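Biofilm-associated surface protein (Staphylococcus aureus, PDB 7C7U) is a cell-wall-anchored surface protein that takes part in biofilm formation, probably as a calcium-responsive switch of amyloid assembly. Local coordinates at residues S519-N532 against K591-A604. Residues are numbered along the deposited sequence; the frame is centred on the assembly and turned at random.
Sequences SKLPAPSINPVDDN and KTSDVSDQITVTDA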
loop_
_atom_site.group_PDB
_atom_site.type_symbol
_atom_site.label_atom_id
_atom_site.label_comp_id
_atom_site.label_asym_id
_atom_site.label_seq_id
_atom_site.Cartn_x
_atom_site.Cartn_y
_atom_site.Cartn_z
ATOM N N SER A 519 20.422 28.151 -40.728
ATOM C CA SER A 519 19.523 28.794 -41.682
ATOM C C SER A 519 18.108 28.227 -41.638
ATOM O O SER A 519 17.237 28.744 -42.344
ATOM C CB SER A 519 20.078 28.672 -43.108
ATOM O OG SER A 519 20.154 27.317 -43.511
ATOM N N LYS A 520 17.859 27.204 -40.817
ATOM C CA LYS A 520 16.552 26.557 -40.720
ATOM C C LYS A 520 15.718 27.129 -39.572
ATOM O O LYS A 520 16.228 27.792 -38.666
ATOM C CB LYS A 520 16.711 25.057 -40.526
ATOM C CG LYS A 520 17.139 24.316 -41.777
ATOM C CD LYS A 520 17.361 22.841 -41.498
ATOM C CE LYS A 520 17.862 22.115 -42.739
ATOM N NZ LYS A 520 18.655 20.908 -42.368
ATOM N N LEU A 521 14.414 26.834 -39.607
ATOM C CA LEU A 521 13.479 27.289 -38.580
ATOM C C LEU A 521 12.659 26.100 -38.098
ATOM O O LEU A 521 11.618 25.769 -38.681
ATOM C CB LEU A 521 12.583 28.409 -39.108
ATOM C CG LEU A 521 11.548 28.948 -38.123
ATOM C CD1 LEU A 521 12.207 29.446 -36.835
ATOM C CD2 LEU A 521 10.701 30.033 -38.774
ATOM N N PRO A 522 13.095 25.439 -37.030
ATOM C CA PRO A 522 12.361 24.269 -36.537
ATOM C C PRO A 522 11.034 24.662 -35.904
ATOM O O PRO A 522 10.811 25.808 -35.507
ATOM C CB PRO A 522 13.315 23.663 -35.501
ATOM C CG PRO A 522 14.112 24.807 -35.002
ATOM C CD PRO A 522 14.275 25.746 -36.202
ATOM N N ALA A 523 10.144 23.679 -35.820
ATOM C CA ALA A 523 8.885 23.890 -35.132
ATOM C C ALA A 523 9.157 24.203 -33.662
ATOM O O ALA A 523 10.107 23.668 -33.079
ATOM C CB ALA A 523 7.989 22.654 -35.259
ATOM N N PRO A 524 8.398 25.110 -33.055
ATOM C CA PRO A 524 8.520 25.307 -31.605
ATOM C C PRO A 524 7.826 24.175 -30.850
ATOM O O PRO A 524 7.385 23.202 -31.473
ATOM C CB PRO A 524 7.832 26.659 -31.377
ATOM C CG PRO A 524 6.817 26.737 -32.482
ATOM C CD PRO A 524 7.403 26.012 -33.662
ATOM N N SER A 525 7.734 24.287 -29.524
ATOM C CA SER A 525 6.975 23.344 -28.702
ATOM C C SER A 525 6.276 24.101 -27.579
ATOM O O SER A 525 6.645 25.228 -27.240
ATOM C CB SER A 525 7.859 22.228 -28.115
ATOM O OG SER A 525 8.855 22.743 -27.240
ATOM N N ILE A 526 5.240 23.472 -27.017
ATOM C CA ILE A 526 4.450 24.040 -25.927
ATOM C C ILE A 526 4.595 23.142 -24.706
ATOM O O ILE A 526 4.445 21.920 -24.812
ATOM C CB ILE A 526 2.965 24.180 -26.317
ATOM C CG1 ILE A 526 2.829 24.930 -27.638
ATOM C CG2 ILE A 526 2.179 24.893 -25.233
ATOM C CD1 ILE A 526 1.467 24.789 -28.282
ATOM N N ASN A 527 4.890 23.740 -23.554
ATOM C CA ASN A 527 4.927 22.964 -22.323
ATOM C C ASN A 527 3.500 22.639 -21.870
ATOM O O ASN A 527 2.557 23.357 -22.213
ATOM C CB ASN A 527 5.664 23.722 -21.218
ATOM C CG ASN A 527 7.161 23.799 -21.454
ATOM O OD1 ASN A 527 7.698 23.161 -22.363
ATOM N ND2 ASN A 527 7.846 24.563 -20.612
ATOM N N PRO A 528 3.314 21.559 -21.109
ATOM C CA PRO A 528 1.960 21.206 -20.652
ATOM C C PRO A 528 1.282 22.374 -19.942
ATOM O O PRO A 528 1.932 23.184 -19.276
ATOM C CB PRO A 528 2.205 20.028 -19.706
ATOM C CG PRO A 528 3.461 19.393 -20.222
ATOM C CD PRO A 528 4.310 20.538 -20.724
ATOM N N VAL A 529 -0.033 22.487 -20.136
ATOM C CA VAL A 529 -0.828 23.587 -19.601
ATOM C C VAL A 529 -2.074 22.999 -18.946
ATOM O O VAL A 529 -2.760 22.173 -19.556
ATOM C CB VAL A 529 -1.226 24.591 -20.705
ATOM C CG1 VAL A 529 -2.097 25.699 -20.132
ATOM C CG2 VAL A 529 0.014 25.171 -21.404
ATOM N N ASP A 530 -2.369 23.416 -17.716
ATOM C CA ASP A 530 -3.611 23.018 -17.061
ATOM C C ASP A 530 -4.493 24.241 -16.828
ATOM O O ASP A 530 -4.070 25.389 -17.010
ATOM C CB ASP A 530 -3.363 22.247 -15.745
ATOM C CG ASP A 530 -2.666 23.076 -14.662
ATOM O OD1 ASP A 530 -2.970 24.275 -14.482
ATOM O OD2 ASP A 530 -1.821 22.499 -13.946
ATOM N N ASP A 531 -5.738 23.973 -16.414
ATOM C CA ASP A 531 -6.768 24.997 -16.268
ATOM C C ASP A 531 -6.589 25.861 -15.028
ATOM O O ASP A 531 -7.518 26.587 -14.657
ATOM C CB ASP A 531 -8.165 24.362 -16.264
ATOM C CG ASP A 531 -8.290 23.204 -15.291
ATOM O OD1 ASP A 531 -7.768 23.300 -14.163
ATOM O OD2 ASP A 531 -8.925 22.196 -15.658
ATOM N N ASN A 532 -5.427 25.786 -14.378
ATOM C CA ASN A 532 -5.047 26.714 -13.326
ATOM C C ASN A 532 -3.910 27.632 -13.757
ATOM O O ASN A 532 -3.617 28.609 -13.057
ATOM C CB ASN A 532 -4.636 25.929 -12.066
ATOM C CG ASN A 532 -4.748 26.747 -10.790
ATOM O OD1 ASN A 532 -5.522 27.702 -10.711
ATOM N ND2 ASN A 532 -3.972 26.369 -9.778
ATOM N N LYS A 591 10.965 33.206 -42.696
ATOM C CA LYS A 591 10.585 31.805 -42.669
ATOM C C LYS A 591 9.433 31.599 -41.700
ATOM O O LYS A 591 9.271 32.348 -40.731
ATOM C CB LYS A 591 11.762 30.925 -42.247
ATOM C CG LYS A 591 13.025 31.117 -43.070
ATOM C CD LYS A 591 14.100 30.149 -42.616
ATOM C CE LYS A 591 14.893 30.697 -41.446
ATOM N NZ LYS A 591 16.154 31.330 -41.903
ATOM N N THR A 592 8.634 30.568 -41.971
ATOM C CA THR A 592 7.578 30.116 -41.073
ATOM C C THR A 592 7.756 28.625 -40.839
ATOM O O THR A 592 7.838 27.850 -41.796
ATOM C CB THR A 592 6.178 30.397 -41.633
ATOM O OG1 THR A 592 6.030 31.801 -41.898
ATOM C CG2 THR A 592 5.114 29.963 -40.623
ATOM N N SER A 593 7.838 28.238 -39.568
ATOM C CA SER A 593 8.053 26.852 -39.184
ATOM C C SER A 593 6.814 25.997 -39.437
ATOM O O SER A 593 5.708 26.495 -39.657
ATOM C CB SER A 593 8.411 26.762 -37.701
ATOM O OG SER A 593 7.223 26.790 -36.918
ATOM N N ASP A 594 7.022 24.682 -39.395
ATOM C CA ASP A 594 5.924 23.736 -39.280
ATOM C C ASP A 594 5.191 23.909 -37.943
ATOM O O ASP A 594 5.661 24.574 -37.015
ATOM C CB ASP A 594 6.437 22.304 -39.407
ATOM C CG ASP A 594 6.850 21.960 -40.821
ATOM O OD1 ASP A 594 6.322 22.594 -41.760
ATOM O OD2 ASP A 594 7.697 21.057 -40.991
ATOM N N VAL A 595 4.009 23.295 -37.862
ATOM C CA VAL A 595 3.217 23.360 -36.642
ATOM C C VAL A 595 3.849 22.479 -35.571
ATOM O O VAL A 595 4.378 21.397 -35.856
ATOM C CB VAL A 595 1.759 22.951 -36.928
ATOM C CG1 VAL A 595 1.652 21.459 -37.232
ATOM C CG2 VAL A 595 0.853 23.334 -35.766
ATOM N N SER A 596 3.808 22.946 -34.329
ATOM C CA SER A 596 4.280 22.133 -33.219
ATOM C C SER A 596 3.340 20.952 -32.977
ATOM O O SER A 596 2.203 20.913 -33.458
ATOM C CB SER A 596 4.390 22.975 -31.949
ATOM O OG SER A 596 3.109 23.368 -31.481
ATOM N N ASP A 597 3.839 19.976 -32.227
ATOM C CA ASP A 597 2.967 18.948 -31.679
ATOM C C ASP A 597 1.865 19.602 -30.854
ATOM O O ASP A 597 2.094 20.593 -30.149
ATOM C CB ASP A 597 3.772 17.975 -30.817
ATOM C CG ASP A 597 4.758 17.156 -31.628
ATOM O OD1 ASP A 597 4.446 16.832 -32.794
ATOM O OD2 ASP A 597 5.840 16.826 -31.097
ATOM N N GLN A 598 0.658 19.055 -30.955
ATOM C CA GLN A 598 -0.460 19.619 -30.214
ATOM C C GLN A 598 -0.323 19.322 -28.722
ATOM O O GLN A 598 0.284 18.330 -28.312
ATOM C CB GLN A 598 -1.785 19.073 -30.742
ATOM C CG GLN A 598 -2.108 17.644 -30.306
ATOM C CD GLN A 598 -3.550 17.256 -30.607
ATOM O OE1 GLN A 598 -4.045 17.477 -31.717
ATOM N NE2 GLN A 598 -4.233 16.688 -29.615
ATOM N N ILE A 599 -0.881 20.218 -27.909
ATOM C CA ILE A 599 -0.895 20.094 -26.458
ATOM C C ILE A 599 -2.326 20.311 -25.986
ATOM O O ILE A 599 -2.967 21.297 -26.372
ATOM C CB ILE A 599 0.057 21.102 -25.785
ATOM C CG1 ILE A 599 1.508 20.764 -26.115
ATOM C CG2 ILE A 599 -0.137 21.110 -24.282
ATOM C CD1 ILE A 599 1.933 19.392 -25.620
ATOM N N THR A 600 -2.829 19.393 -25.167
ATOM C CA THR A 600 -4.185 19.483 -24.636
ATOM C C THR A 600 -4.144 19.978 -23.197
ATOM O O THR A 600 -3.390 19.448 -22.375
ATOM C CB THR A 600 -4.903 18.134 -24.713
ATOM O OG1 THR A 600 -4.902 17.668 -26.067
ATOM C CG2 THR A 600 -6.339 18.274 -24.235
ATOM N N VAL A 601 -4.950 20.996 -22.899
ATOM C CA VAL A 601 -5.021 21.504 -21.538
ATOM C C VAL A 601 -5.670 20.448 -20.655
ATOM O O VAL A 601 -6.680 19.836 -21.025
ATOM C CB VAL A 601 -5.788 22.834 -21.494
ATOM C CG1 VAL A 601 -5.806 23.398 -20.075
ATOM C CG2 VAL A 601 -5.166 23.834 -22.471
ATOM N N THR A 602 -5.082 20.216 -19.489
ATOM C CA THR A 602 -5.540 19.168 -18.594
ATOM C C THR A 602 -6.197 19.760 -17.357
ATOM O O THR A 602 -6.187 20.972 -17.126
ATOM C CB THR A 602 -4.381 18.252 -18.181
ATOM O OG1 THR A 602 -3.412 19.014 -17.449
ATOM C CG2 THR A 602 -3.737 17.609 -19.407
ATOM N N ASP A 603 -6.778 18.867 -16.564
ATOM C CA ASP A 603 -7.437 19.246 -15.325
ATOM C C ASP A 603 -6.380 19.412 -14.238
ATOM O O ASP A 603 -5.627 18.474 -13.951
ATOM C CB ASP A 603 -8.470 18.186 -14.945
ATOM C CG ASP A 603 -9.258 18.555 -13.709
ATOM O OD1 ASP A 603 -10.195 19.377 -13.816
ATOM O OD2 ASP A 603 -8.934 18.022 -12.629
ATOM N N ALA A 604 -6.326 20.603 -13.636
ATOM C CA ALA A 604 -5.234 20.960 -12.736
ATOM C C ALA A 604 -5.206 20.145 -11.447
ATOM O O ALA A 604 -4.232 20.256 -10.694
ATOM C CB ALA A 604 -5.303 22.449 -12.391
HETATM O O HOH W 1 9.922 23.905 -39.436
HETATM O O HOH W 2 4.646 21.204 -28.676
HETATM O O HOH W 3 -1.130 20.304 -21.070
HETATM O O HOH W 4 -10.399 22.073 -13.171
#
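I526 and I599 meet midway along two chain segments, 519-532 and 591-604, that run in nearly the same direction, their end-to-end lines 19° apart. I599 sets its CG1 branch against I526, 3.7 Å from I526 CB, while I526 CD1 merely packs beside the S596 hydroxyl, which is hydrogen-bonded to S584 OG. Next along, V601 CG1 stands anti to the backbone N (chi1 -177°), over the D530-D531 peptide and 3.6 Å from D530 C. The buried S593, whose OG bonds to D594 O and A586 N, packs that OG against P524 CD at 3.4 Å. L521, its CG also anti (chi1 179°), lays CD2 over the K591-S593 backbone, 3.4 Å from K591 O. The fold is a small beta sandwich: 525-526 edges the sheet continued by 535-539, 591-600 edges the one continued by 581-588, and the two edges close over the core. Direct pairing comes late, at the single D530-T602 bridge, where T602 N donates to V529 O (3.0 Å) and D531 N to T602 O (3.1 Å). Just before it water 3 joins V529 N to T600 O; nearer the start water 1 joins L521 O to D594 N. On the solvent side, K591 NZ donates a hydrogen bond to O of exposed S519 (2.8 Å), from above the carbonyl plane. At the far end A604 N donates to D531 OD1, and water 4 donates to D603 OD1 and, weakly, D531 OD2, which would ease their repulsion at 3.6 Å.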